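Local atomic coordinates of DNA repair and telomere maintenance protein nbs1 (Schizosaccharomyces pombe, PDB entry 3HUF), a protein that serves as the phosphoprotein-binding adaptor of the MRN complex, linking phosphorylated Ctp1 to the repair of DNA double-strand breaks. Residues A[84-88]-A[89-93]; A[240-243]-A[244-248]. All coordinates share one frame; numbering follows the deposited sequence.

Contact 1: A[84-88]-A[89-93]; sequences KVVGQ and NGDSY
A single water joins three polar groups of this local contact: the carbonyl of Lys-84, the carboxylate of Asp-91 and the phenol of Tyr-93. It donates one hydrogen to Lys-84 O and the other to Asp-91 OD2, 2.8 Å away, and accepts from Tyr-93 OH at 2.6 Å, lying in the plane of the tyrosine ring at its edge. Both side chains suit the task: the short aspartate offers an acceptor close to the backbone, while the long, rigid tyrosine carries its hydroxyl across to the water that Lys-84 O also holds. With Asp-91 CG anti to its carbonyl carbon (chi1 -76°), OD2 comes to rest 3.7 Å from Val-86 CA.

Van der Waals contact is modest. The methylenes of Lys-84 pass the hydroxyl end of the tyrosine obliquely, Lys-84 CD lying 3.7 Å from Tyr-93 OH. The lysine chain bends at chi4 (92°), and Lys-84 NZ stays 5.9 Å from Asp-91 OD2, too far for a salt bridge, though the opposite charges may still attract weakly. Val-86 lays CG1 on Gly-90 CA at 3.9 Å, a methyl on a residue without a side chain; the same valine reaches Val-70 and Val-81 in the FHA domain.

The chain here passes from strand 84-85, at the border of one sheet of the FHA domain, to strand 91-93, at the border of another, and reverses in a type II beta turn from Gly-87 to Gly-90.

Backbone bonding closes that turn: Gly-90 N donates to Gly-87 O over 3.1 Å. Asn-89 takes the positive-phi position (74°), which asparagine tolerates better than most residues with a side chain, and Gly-90 follows with positive phi again, a conformation that favours glycine.

Contact 2: A[240-243]-A[244-248]; sequences SHHL and LELLG
His-242, with CG anti to the backbone N (chi1 -176°), carries its ring outward and toward the next turn, while Glu-245, at an unusual chi1 of -109°, leans back, extended, to bring its carboxylate to that ring's edge. There His-242 ND1 donates to Glu-245 OE2 across 3.2 Å. The bond is nearly straight (170°), and the oxygen lies in the ring plane; ring and carboxylate are steeply turned against each other. A carboxylate so placed would tend to favour protonation of the imidazole. Glu-245 OE1 approaches the neighbouring ring obliquely, 3.7 Å from His-241 NE2. Over one face of the His-242 ring sits Leu-246, its CG 4.0 Å from the centroid in a CH-pi contact, with Leu-246 CD2 3.6 Å from His-242 CE1. With an alanine in place of His-242, the Glu-245 carboxylate would probably lose this partner and be freer to turn, and Leu-246 the ring that covers it.

All this lies on helix 238-246, the helix of a beta-alpha-beta unit in the second BRCT domain. Its polar flank carries the histidines and glutamate; leucines suit the buried flank, where Leu-243 meets Tyr-167 on helix 163-170 of the first BRCT domain, and Leu-244 and Leu-247 meet Leu-297. Leu-244 N donates to Ser-240 O at 2.9 Å, but Leu-247 N bonds only weakly to Leu-243 O, as the helix gives way to a Schellman motif with Gly-248 at positive phi.

How the contacts relate
From the N terminus, the chain first builds the FHA domain, where contact 1 closes a short reversal between strand 84-85 and strand 91-93, border strands of two different sheets. It then runs through the first BRCT domain and strand 230-234 before reaching contact 2, which closes only helical turns and the end of helix 238-246, ahead of strand 250-254. The two follow in series, neither enclosing nor crossing the other. They lie on opposite sides of the chain's centre, with centres about 46 Å apart and nearest atoms about 29 Å apart: contact 1 lies in the FHA domain and contact 2 in the second BRCT domain.

Contact 1: A[84-88]-A[89-93]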
loop_
_atom_site.group_PDB
_atom_site.type_symbol
_atom_site.label_atom_id
_atom_site.label_comp_id
_atom_site.label_asym_id
_atom_site.label_seq_id
_atom_site.Cartn_x
_atom_site.Cartn_y
_atom_site.Cartn_z
ATOM N N LYS A 84 -29.305 -4.006 3.693
ATOM C CA LYS A 84 -30.132 -3.439 2.641
ATOM C C LYS A 84 -30.364 -4.481 1.538
ATOM O O LYS A 84 -29.412 -5.010 0.955
ATOM C CB LYS A 84 -29.452 -2.198 2.075
ATOM C CG LYS A 84 -30.294 -1.374 1.120
ATOM C CD LYS A 84 -29.452 -0.314 0.435
ATOM C CE LYS A 84 -30.255 0.463 -0.600
ATOM N NZ LYS A 84 -30.852 1.659 0.008
ATOM N N VAL A 85 -31.632 -4.774 1.276
ATOM C CA VAL A 85 -32.054 -5.654 0.181
ATOM C C VAL A 85 -31.432 -5.176 -1.149
ATOM O O VAL A 85 -31.511 -3.991 -1.500
ATOM C CB VAL A 85 -33.625 -5.658 0.050
ATOM C CG1 VAL A 85 -34.079 -6.218 -1.302
ATOM C CG2 VAL A 85 -34.289 -6.407 1.218
ATOM N N VAL A 86 -30.821 -6.100 -1.880
ATOM C CA VAL A 86 -30.319 -5.805 -3.210
ATOM C C VAL A 86 -31.475 -5.849 -4.208
ATOM O O VAL A 86 -32.164 -6.872 -4.341
ATOM C CB VAL A 86 -29.217 -6.790 -3.624
ATOM C CG1 VAL A 86 -28.819 -6.565 -5.064
ATOM C CG2 VAL A 86 -28.002 -6.639 -2.692
ATOM N N GLY A 87 -31.687 -4.725 -4.885
ATOM C CA GLY A 87 -32.789 -4.584 -5.825
ATOM C C GLY A 87 -32.389 -5.182 -7.154
ATOM O O GLY A 87 -31.252 -5.629 -7.322
ATOM N N GLN A 88 -33.314 -5.202 -8.107
ATOM C CA GLN A 88 -32.944 -5.596 -9.465
ATOM C C GLN A 88 -32.006 -4.523 -9.992
ATOM O O GLN A 88 -31.978 -3.410 -9.461
ATOM C CB GLN A 88 -34.175 -5.810 -10.356
ATOM C CG GLN A 88 -35.344 -4.893 -10.060
ATOM C CD GLN A 88 -36.700 -5.569 -10.252
ATOM O OE1 GLN A 88 -36.832 -6.794 -10.112
ATOM N NE2 GLN A 88 -37.718 -4.765 -10.554
ATOM N N ASN A 89 -31.194 -4.867 -10.983
ATOM C CA ASN A 89 -30.097 -3.984 -11.426
ATOM C C ASN A 89 -28.914 -3.939 -10.456
ATOM O O ASN A 89 -27.864 -3.398 -10.788
ATOM C CB ASN A 89 -30.583 -2.561 -11.730
ATOM C CG ASN A 89 -31.651 -2.511 -12.837
ATOM O OD1 ASN A 89 -32.520 -3.390 -12.951
ATOM N ND2 ASN A 89 -31.598 -1.454 -13.641
ATOM N N GLY A 90 -29.082 -4.502 -9.261
ATOM C CA GLY A 90 -27.982 -4.628 -8.306
ATOM C C GLY A 90 -27.666 -3.345 -7.557
ATOM O O GLY A 90 -28.386 -2.361 -7.683
ATOM N N ASP A 91 -26.595 -3.375 -6.764
ATOM C CA ASP A 91 -26.104 -2.216 -6.031
ATOM C C ASP A 91 -24.575 -2.222 -6.097
ATOM O O ASP A 91 -23.976 -3.263 -6.249
ATOM C CB ASP A 91 -26.523 -2.286 -4.560
ATOM C CG ASP A 91 -27.984 -1.933 -4.333
ATOM O OD1 ASP A 91 -28.505 -1.014 -5.000
ATOM O OD2 ASP A 91 -28.607 -2.552 -3.449
ATOM N N SER A 92 -23.962 -1.057 -5.965
ATOM C CA SER A 92 -22.519 -0.950 -5.857
ATOM C C SER A 92 -22.133 -0.269 -4.567
ATOM O O SER A 92 -22.852 0.590 -4.058
ATOM C CB SER A 92 -21.880 -0.221 -7.041
ATOM O OG SER A 92 -22.809 0.518 -7.781
ATOM N N TYR A 93 -20.977 -0.668 -4.062
ATOM C CA TYR A 93 -20.533 -0.276 -2.747
ATOM C C TYR A 93 -19.091 0.157 -2.822
ATOM O O TYR A 93 -18.281 -0.513 -3.456
ATOM C CB TYR A 93 -20.706 -1.451 -1.776
ATOM C CG TYR A 93 -22.131 -1.567 -1.262
ATOM C CD1 TYR A 93 -23.106 -2.320 -1.936
ATOM C CD2 TYR A 93 -22.512 -0.881 -0.112
ATOM C CE1 TYR A 93 -24.419 -2.387 -1.449
ATOM C CE2 TYR A 93 -23.801 -0.945 0.373
ATOM C CZ TYR A 93 -24.750 -1.692 -0.288
ATOM O OH TYR A 93 -26.027 -1.697 0.266
HETATM O O HOH W 1 -27.553 -3.423 -0.978
#

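Contact 2: A[240-243]-A[244-248]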
loop_
_atom_site.group_PDB
_atom_site.type_symbol
_atom_site.label_atom_id
_atom_site.label_comp_id
_atom_site.label_asym_id
_atom_site.label_seq_id
_atom_site.Cartn_x
_atom_site.Cartn_y
_atom_site.Cartn_z
ATOM N N SER A 240 9.114 16.796 1.046
ATOM C CA SER A 240 10.504 17.034 1.467
ATOM C C SER A 240 10.566 17.656 2.851
ATOM O O SER A 240 11.440 17.314 3.636
ATOM C CB SER A 240 11.327 17.811 0.431
ATOM O OG SER A 240 10.526 18.689 -0.327
ATOM N N HIS A 241 9.613 18.539 3.154
ATOM C CA HIS A 241 9.425 19.083 4.510
ATOM C C HIS A 241 9.184 17.947 5.516
ATOM O O HIS A 241 9.792 17.907 6.589
ATOM C CB HIS A 241 8.247 20.075 4.547
ATOM C CG HIS A 241 7.920 20.584 5.920
ATOM N ND1 HIS A 241 8.373 21.797 6.393
ATOM C CD2 HIS A 241 7.168 20.053 6.916
ATOM C CE1 HIS A 241 7.935 21.982 7.625
ATOM N NE2 HIS A 241 7.199 20.940 7.964
ATOM N N HIS A 242 8.303 17.021 5.166
ATOM C CA HIS A 242 8.024 15.914 6.067
ATOM C C HIS A 242 9.227 14.977 6.211
ATOM O O HIS A 242 9.495 14.475 7.296
ATOM C CB HIS A 242 6.766 15.153 5.660
ATOM C CG HIS A 242 6.395 14.058 6.613
ATOM N ND1 HIS A 242 6.324 14.253 7.976
ATOM C CD2 HIS A 242 6.077 12.757 6.402
ATOM C CE1 HIS A 242 5.979 13.120 8.563
ATOM N NE2 HIS A 242 5.833 12.195 7.633
ATOM N N LEU A 243 9.937 14.758 5.111
ATOM C CA LEU A 243 11.182 14.006 5.121
ATOM C C LEU A 243 12.184 14.625 6.116
ATOM O O LEU A 243 12.722 13.915 6.974
ATOM C CB LEU A 243 11.750 13.908 3.691
ATOM C CG LEU A 243 13.139 13.345 3.341
ATOM C CD1 LEU A 243 13.599 12.286 4.275
ATOM C CD2 LEU A 243 13.114 12.788 1.933
ATOM N N LEU A 244 12.394 15.937 6.023
ATOM C CA LEU A 244 13.314 16.646 6.924
ATOM C C LEU A 244 12.820 16.713 8.372
ATOM O O LEU A 244 13.620 16.609 9.303
ATOM C CB LEU A 244 13.647 18.042 6.389
ATOM C CG LEU A 244 14.193 18.071 4.963
ATOM C CD1 LEU A 244 14.209 19.494 4.448
ATOM C CD2 LEU A 244 15.592 17.432 4.875
ATOM N N GLU A 245 11.513 16.894 8.552
ATOM C CA GLU A 245 10.875 16.727 9.859
ATOM C C GLU A 245 11.238 15.389 10.492
ATOM O O GLU A 245 11.669 15.345 11.640
ATOM C CB GLU A 245 9.360 16.773 9.721
ATOM C CG GLU A 245 8.713 18.004 10.279
ATOM C CD GLU A 245 7.198 17.886 10.315
ATOM O OE1 GLU A 245 6.570 18.780 10.920
ATOM O OE2 GLU A 245 6.640 16.910 9.747
ATOM N N LEU A 246 11.049 14.303 9.732
ATOM C CA LEU A 246 11.364 12.950 10.195
ATOM C C LEU A 246 12.815 12.769 10.654
ATOM O O LEU A 246 13.092 11.882 11.460
ATOM C CB LEU A 246 10.995 11.898 9.146
ATOM C CG LEU A 246 9.492 11.742 8.871
ATOM C CD1 LEU A 246 9.217 10.667 7.827
ATOM C CD2 LEU A 246 8.703 11.479 10.163
ATOM N N LEU A 247 13.718 13.622 10.162
ATOM C CA LEU A 247 15.111 13.626 10.594
ATOM C C LEU A 247 15.291 14.482 11.847
ATOM O O LEU A 247 16.388 14.567 12.392
ATOM C CB LEU A 247 16.034 14.109 9.467
ATOM C CG LEU A 247 15.961 13.337 8.142
ATOM C CD1 LEU A 247 16.835 13.969 7.062
ATOM C CD2 LEU A 247 16.317 11.859 8.326
ATOM N N GLY A 248 14.208 15.108 12.304
ATOM C CA GLY A 248 14.238 15.934 13.508
ATOM C C GLY A 248 14.733 17.351 13.277
ATOM O O GLY A 248 15.059 18.062 14.232
#